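PDB 4BJI: transcription factor tau subunit sfc1 from Schizosaccharomyces pombe, which helps TFIIIC bind the boxA promoter sites of tRNA and similar genes, supporting assembly of the complex that recruits RNA polymerase III. Local coordinates for residues 11-16 with 25-30; 78-83 with 90-95. One frame throughout, in Å; residues are numbered along the deposited sequence.

Interaction 1: 11-16 with 25-30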
loop_
_atom_site.group_PDB
_atom_site.type_symbol
_atom_site.label_atom_id
_atom_site.label_comp_id
_atom_site.label_asym_id
_atom_site.label_seq_id
_atom_site.Cartn_x
_atom_site.Cartn_y
_atom_site.Cartn_z
ATOM N N TRP A 11 20.052 -3.431 4.366
ATOM C CA TRP A 11 19.861 -3.284 5.810
ATOM C C TRP A 11 18.469 -2.696 6.155
ATOM O O TRP A 11 18.303 -1.867 7.044
ATOM C CB TRP A 11 20.993 -2.466 6.425
ATOM C CG TRP A 11 22.318 -3.144 6.197
ATOM C CD1 TRP A 11 23.342 -2.688 5.425
ATOM C CD2 TRP A 11 22.718 -4.420 6.694
ATOM N NE1 TRP A 11 24.374 -3.597 5.433
ATOM C CE2 TRP A 11 24.011 -4.670 6.205
ATOM C CE3 TRP A 11 22.108 -5.373 7.515
ATOM C CZ2 TRP A 11 24.710 -5.833 6.517
ATOM C CZ3 TRP A 11 22.805 -6.525 7.825
ATOM C CH2 TRP A 11 24.090 -6.747 7.326
ATOM N N ILE A 12 17.457 -3.143 5.419
ATOM C CA ILE A 12 16.070 -2.847 5.753
ATOM C C ILE A 12 15.646 -3.733 6.929
ATOM O O ILE A 12 15.984 -4.925 6.992
ATOM C CB ILE A 12 15.161 -3.076 4.534
ATOM C CG1 ILE A 12 13.723 -2.612 4.803
ATOM C CG2 ILE A 12 15.184 -4.551 4.114
ATOM C CD1 ILE A 12 13.570 -1.137 4.844
ATOM N N ILE A 13 14.986 -3.116 7.899
ATOM C CA ILE A 13 14.367 -3.839 9.005
ATOM C C ILE A 13 12.953 -4.195 8.632
ATOM O O ILE A 13 12.203 -3.319 8.187
ATOM C CB ILE A 13 14.350 -2.970 10.280
ATOM C CG1 ILE A 13 15.779 -2.569 10.660
ATOM C CG2 ILE A 13 13.650 -3.707 11.423
ATOM C CD1 ILE A 13 15.840 -1.442 11.639
ATOM N N THR A 14 12.625 -5.480 8.746
ATOM C CA THR A 14 11.295 -5.964 8.426
ATOM C C THR A 14 10.500 -6.269 9.681
ATOM O O THR A 14 11.053 -6.610 10.723
ATOM C CB THR A 14 11.332 -7.180 7.539
ATOM O OG1 THR A 14 12.016 -8.239 8.230
ATOM C CG2 THR A 14 12.010 -6.862 6.226
ATOM N N THR A 15 9.177 -6.101 9.558
ATOM C CA THR A 15 8.216 -6.348 10.639
ATOM C C THR A 15 7.040 -7.192 10.162
ATOM O O THR A 15 6.702 -7.244 8.990
ATOM C CB THR A 15 7.612 -5.023 11.228
ATOM O OG1 THR A 15 7.133 -4.203 10.178
ATOM C CG2 THR A 15 8.642 -4.267 12.035
ATOM N N ASN A 16 6.406 -7.853 11.128
ATOM C CA ASN A 16 5.062 -8.388 10.939
ATOM C C ASN A 16 4.153 -7.894 12.063
ATOM O O ASN A 16 4.590 -7.210 12.984
ATOM C CB ASN A 16 5.100 -9.911 10.824
ATOM C CG ASN A 16 5.586 -10.599 12.093
ATOM O OD1 ASN A 16 5.065 -10.364 13.193
ATOM N ND2 ASN A 16 6.548 -11.488 11.939
ATOM N N CYS A 25 14.592 3.585 14.755
ATOM C CA CYS A 25 15.804 4.093 14.107
ATOM C C CYS A 25 16.368 3.066 13.120
ATOM O O CYS A 25 15.968 1.885 13.120
ATOM C CB CYS A 25 16.853 4.473 15.153
ATOM S SG CYS A 25 17.473 3.082 16.057
ATOM N N ARG A 26 17.307 3.509 12.294
ATOM C CA ARG A 26 17.880 2.659 11.260
ATOM C C ARG A 26 18.764 1.523 11.804
ATOM O O ARG A 26 19.249 1.564 12.945
ATOM C CB ARG A 26 18.657 3.508 10.255
ATOM C CG ARG A 26 20.033 3.922 10.737
ATOM C CD ARG A 26 20.566 5.052 9.908
ATOM N NE ARG A 26 22.016 5.166 10.043
ATOM C CZ ARG A 26 22.696 6.271 9.764
ATOM N NH1 ARG A 26 22.056 7.364 9.375
ATOM N NH2 ARG A 26 24.014 6.285 9.898
ATOM N N HIS A 27 18.980 0.526 10.966
ATOM C CA HIS A 27 19.812 -0.620 11.282
ATOM C C HIS A 27 21.227 -0.152 11.694
ATOM O O HIS A 27 21.801 0.750 11.082
ATOM C CB HIS A 27 19.841 -1.552 10.076
ATOM C CG HIS A 27 20.317 -2.928 10.395
ATOM N ND1 HIS A 27 21.604 -3.182 10.823
ATOM C CD2 HIS A 27 19.696 -4.128 10.315
ATOM C CE1 HIS A 27 21.743 -4.481 11.027
ATOM N NE2 HIS A 27 20.603 -5.079 10.721
ATOM N N SER A 28 21.759 -0.740 12.764
ATOM C CA SER A 28 23.031 -0.288 13.329
ATOM C C SER A 28 24.168 -0.469 12.352
ATOM O O SER A 28 25.210 0.197 12.448
ATOM C CB SER A 28 23.351 -1.080 14.599
ATOM O OG SER A 28 23.287 -2.471 14.342
ATOM N N LYS A 29 24.000 -1.414 11.440
ATOM C CA LYS A 29 25.037 -1.684 10.442
ATOM C C LYS A 29 25.151 -0.614 9.348
ATOM O O LYS A 29 26.166 -0.549 8.659
ATOM C CB LYS A 29 24.851 -3.082 9.829
ATOM C CG LYS A 29 25.358 -4.195 10.751
ATOM C CD LYS A 29 25.204 -5.591 10.158
ATOM C CE LYS A 29 25.743 -6.654 11.125
ATOM N NZ LYS A 29 25.559 -8.052 10.633
ATOM N N LEU A 30 24.120 0.223 9.191
ATOM C CA LEU A 30 24.191 1.306 8.216
ATOM C C LEU A 30 25.175 2.411 8.622
ATOM O O LEU A 30 25.165 2.886 9.765
ATOM C CB LEU A 30 22.810 1.918 8.003
ATOM C CG LEU A 30 21.906 1.101 7.098
ATOM C CD1 LEU A 30 20.503 1.701 7.185
ATOM C CD2 LEU A 30 22.352 1.120 5.668
HETATM O O HOH W 1 17.387 0.413 8.496
#
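Trp11 receives Lys29 on one face of its indole where the approach to edge strand 14-15 meets the type I beta turn His27 to Leu30, in the loop ahead of helix 35-50 of the DNA-binding domain. The tight part is built around this indole. Lys29 lays its extended aliphatic chain over the six-membered ring, CD standing 3.6 Å from the ring centroid in a CH-pi contact; the residue is exposed, and its ammonium end runs on past CH2 on the solvent side. The imidazole of His27 meets the same benzo ring obliquely, the planes at 46°, with Trp11 CE3 over one imidazole face. That imidazole is fixed in rotation, because Lys29 N donates to His27 ND1 almost exactly in the ring plane (3.0 Å). Leu30 adds apolar contact, its CG 3.7 Å from Trp11 CB.

Toward Ile13 the contact is narrower, carried by one methyl and a water. With CG1 anti to the carbonyl carbon (chi1 -59°), Ile13 sends CD1 to the backbone of 25-27, where it lies 3.6 Å from Cys25 O; Arg26 instead turns its guanidinium away to a salt bridge with Glu32. The water donates to Trp11 O and accepts from His27 N, at 2.9 Å from each.

Interaction 2: 78-83 with 90-95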
loop_
_atom_site.group_PDB
_atom_site.type_symbol
_atom_site.label_atom_id
_atom_site.label_comp_id
_atom_site.label_asym_id
_atom_site.label_seq_id
_atom_site.Cartn_x
_atom_site.Cartn_y
_atom_site.Cartn_z
ATOM N N LEU A 78 15.147 5.757 6.634
ATOM C CA LEU A 78 13.975 6.479 7.109
ATOM C C LEU A 78 12.801 5.612 7.530
ATOM O O LEU A 78 11.880 6.122 8.148
ATOM C CB LEU A 78 13.451 7.412 6.017
ATOM C CG LEU A 78 14.413 8.473 5.519
ATOM C CD1 LEU A 78 13.784 9.198 4.368
ATOM C CD2 LEU A 78 14.808 9.432 6.637
ATOM N N SER A 79 12.800 4.344 7.152
ATOM C CA SER A 79 11.594 3.529 7.230
ATOM C C SER A 79 11.918 2.065 7.451
ATOM O O SER A 79 13.055 1.641 7.204
ATOM C CB SER A 79 10.760 3.693 5.950
ATOM O OG SER A 79 11.415 3.129 4.818
ATOM N N TYR A 80 10.908 1.312 7.881
ATOM C CA TYR A 80 10.969 -0.141 8.005
ATOM C C TYR A 80 9.891 -0.745 7.092
ATOM O O TYR A 80 8.987 -0.031 6.640
ATOM C CB TYR A 80 10.770 -0.565 9.476
ATOM C CG TYR A 80 9.427 -0.210 10.077
ATOM C CD1 TYR A 80 9.178 1.049 10.626
ATOM C CD2 TYR A 80 8.391 -1.123 10.081
ATOM C CE1 TYR A 80 7.923 1.364 11.177
ATOM C CE2 TYR A 80 7.148 -0.815 10.596
ATOM C CZ TYR A 80 6.919 0.410 11.163
ATOM O OH TYR A 80 5.659 0.689 11.655
ATOM N N LEU A 81 9.947 -2.038 6.827
ATOM C CA LEU A 81 9.130 -2.683 5.816
ATOM C C LEU A 81 8.280 -3.805 6.390
ATOM O O LEU A 81 8.811 -4.711 7.032
ATOM C CB LEU A 81 10.044 -3.280 4.742
ATOM C CG LEU A 81 9.407 -4.137 3.658
ATOM C CD1 LEU A 81 8.424 -3.385 2.807
ATOM C CD2 LEU A 81 10.506 -4.767 2.760
ATOM N N TRP A 82 6.976 -3.753 6.184
ATOM C CA TRP A 82 6.096 -4.859 6.586
ATOM C C TRP A 82 6.190 -6.008 5.599
ATOM O O TRP A 82 6.095 -5.783 4.388
ATOM C CB TRP A 82 4.646 -4.384 6.619
ATOM C CG TRP A 82 4.397 -3.326 7.647
ATOM C CD1 TRP A 82 4.459 -1.986 7.461
ATOM C CD2 TRP A 82 4.074 -3.516 9.036
ATOM N NE1 TRP A 82 4.176 -1.321 8.626
ATOM C CE2 TRP A 82 3.947 -2.242 9.619
ATOM C CE3 TRP A 82 3.887 -4.647 9.847
ATOM C CZ2 TRP A 82 3.657 -2.067 10.976
ATOM C CZ3 TRP A 82 3.589 -4.472 11.175
ATOM C CH2 TRP A 82 3.493 -3.196 11.736
ATOM N N THR A 83 6.367 -7.236 6.073
ATOM C CA THR A 83 6.410 -8.334 5.089
ATOM C C THR A 83 5.162 -9.182 5.053
ATOM O O THR A 83 5.088 -10.118 4.272
ATOM C CB THR A 83 7.628 -9.183 5.266
ATOM O OG1 THR A 83 7.721 -9.513 6.633
ATOM C CG2 THR A 83 8.852 -8.368 4.840
ATOM N N THR A 90 4.544 -2.276 2.407
ATOM C CA THR A 90 4.696 -0.855 2.621
ATOM C C THR A 90 5.872 -0.545 3.512
ATOM O O THR A 90 6.190 -1.311 4.445
ATOM C CB THR A 90 3.445 -0.150 3.214
ATOM O OG1 THR A 90 3.230 -0.527 4.588
ATOM C CG2 THR A 90 2.212 -0.463 2.386
ATOM N N TYR A 91 6.515 0.576 3.208
ATOM C CA TYR A 91 7.561 1.181 4.022
ATOM C C TYR A 91 6.926 2.217 4.908
ATOM O O TYR A 91 6.184 3.098 4.433
ATOM C CB TYR A 91 8.604 1.841 3.104
ATOM C CG TYR A 91 9.337 0.843 2.249
ATOM C CD1 TYR A 91 8.816 0.424 1.034
ATOM C CD2 TYR A 91 10.534 0.287 2.676
ATOM C CE1 TYR A 91 9.451 -0.544 0.262
ATOM C CE2 TYR A 91 11.180 -0.667 1.897
ATOM C CZ TYR A 91 10.622 -1.061 0.687
ATOM O OH TYR A 91 11.234 -2.031 -0.114
ATOM N N THR A 92 7.158 2.104 6.217
ATOM C CA THR A 92 6.562 2.997 7.227
ATOM C C THR A 92 7.663 3.786 7.917
ATOM O O THR A 92 8.697 3.229 8.308
ATOM C CB THR A 92 5.803 2.159 8.264
ATOM O OG1 THR A 92 4.762 1.398 7.618
ATOM C CG2 THR A 92 5.186 3.056 9.317
ATOM N N ARG A 93 7.444 5.078 8.090
ATOM C CA ARG A 93 8.470 5.894 8.697
ATOM C C ARG A 93 8.741 5.433 10.137
ATOM O O ARG A 93 7.838 4.976 10.866
ATOM C CB ARG A 93 8.093 7.375 8.616
ATOM C CG ARG A 93 6.915 7.797 9.454
ATOM C CD ARG A 93 6.591 9.321 9.272
ATOM N NE ARG A 93 5.649 9.790 10.292
ATOM C CZ ARG A 93 4.593 10.586 10.097
ATOM N NH1 ARG A 93 4.240 11.096 8.901
ATOM N NH2 ARG A 93 3.849 10.865 11.168
ATOM N N PHE A 94 9.996 5.524 10.558
ATOM C CA PHE A 94 10.379 5.065 11.895
ATOM C C PHE A 94 9.487 5.715 12.956
ATOM O O PHE A 94 9.137 6.890 12.864
ATOM C CB PHE A 94 11.843 5.397 12.184
ATOM C CG PHE A 94 12.825 4.578 11.368
ATOM C CD1 PHE A 94 12.706 3.206 11.261
ATOM C CD2 PHE A 94 13.915 5.201 10.717
ATOM C CE1 PHE A 94 13.616 2.450 10.507
ATOM C CE2 PHE A 94 14.834 4.447 9.974
ATOM C CZ PHE A 94 14.677 3.062 9.859
ATOM N N GLY A 95 9.106 4.897 13.925
ATOM C CA GLY A 95 8.357 5.344 15.084
ATOM C C GLY A 95 6.859 5.428 14.889
ATOM O O GLY A 95 6.148 5.574 15.883
#
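The beta hairpin of strands 79-82 and 90-93 forms the centre of the four-stranded mixed sheet in a domain whose sequence belongs to the helix-turn-helix clan. Its antiparallel strands, at 144° between their directions, are tied by paired bonds between Tyr80 and Thr92, with Thr92 N to Tyr80 O the shorter at 2.8 Å, and by Trp82 N to Thr90 O. Beyond the last strand pair, Phe94 N donates to Leu78 O (3.1 Å).

On the face bearing Tyr80 and Thr92, these side chains run side by side, and Thr92 CB sits 3.9 Å from the centroid of the phenol ring, over its face. The Tyr80 hydroxyl is bonded to Tyr96 O, which anchors the far end of the ring. The other sheet face carries Leu81 and Tyr91: Leu81 CD1 stands almost squarely above the tyrosine ring, 11° off its normal.

Phe94, whose CG lies anti to the carbonyl carbon and beside the backbone N, has its ring turned back over the Leu78-Ser79 peptide, with CD2 3.4 Å from Leu78 C; CD1 reaches the edge of the Tyr80 ring. An alanine here would leave that peptide without its aromatic cover and is likely to open a gap beside Tyr80.

Toward the other end of the hairpin, Trp82 has Tyr80 CE2 over one face of its indole. The indole is set edge-on to Thr92, with NE1 donating to Thr92 OG1 at 3.0 Å; the acceptor lies in the indole plane, but the bond is bent, 137° at the hydrogen.

How the interactions relate
Interactions 1 and 2 meet in one mixed sheet, where strand 14-15 runs parallel to 79-82 as its outer neighbour; their centres are about 9 Å apart. Leu81 is the seam: probable backbone hydrogen bonds link Ile13 O to Leu81 N and Thr15 N to Leu81 O, both 2.9 Å. In one of its two conformers, Thr15 also packs against two aromatic residues of the hairpin, its OG1 3.3 Å from both Tyr80 CD2 and Trp82 CE3. The hairpin contact is thus the partly buried middle of the sheet, while 11-16 with 25-30 is a surface contact at its margin, its centre about 20 Å from the centre of the chain, against about 11 Å for the centre of interaction 2.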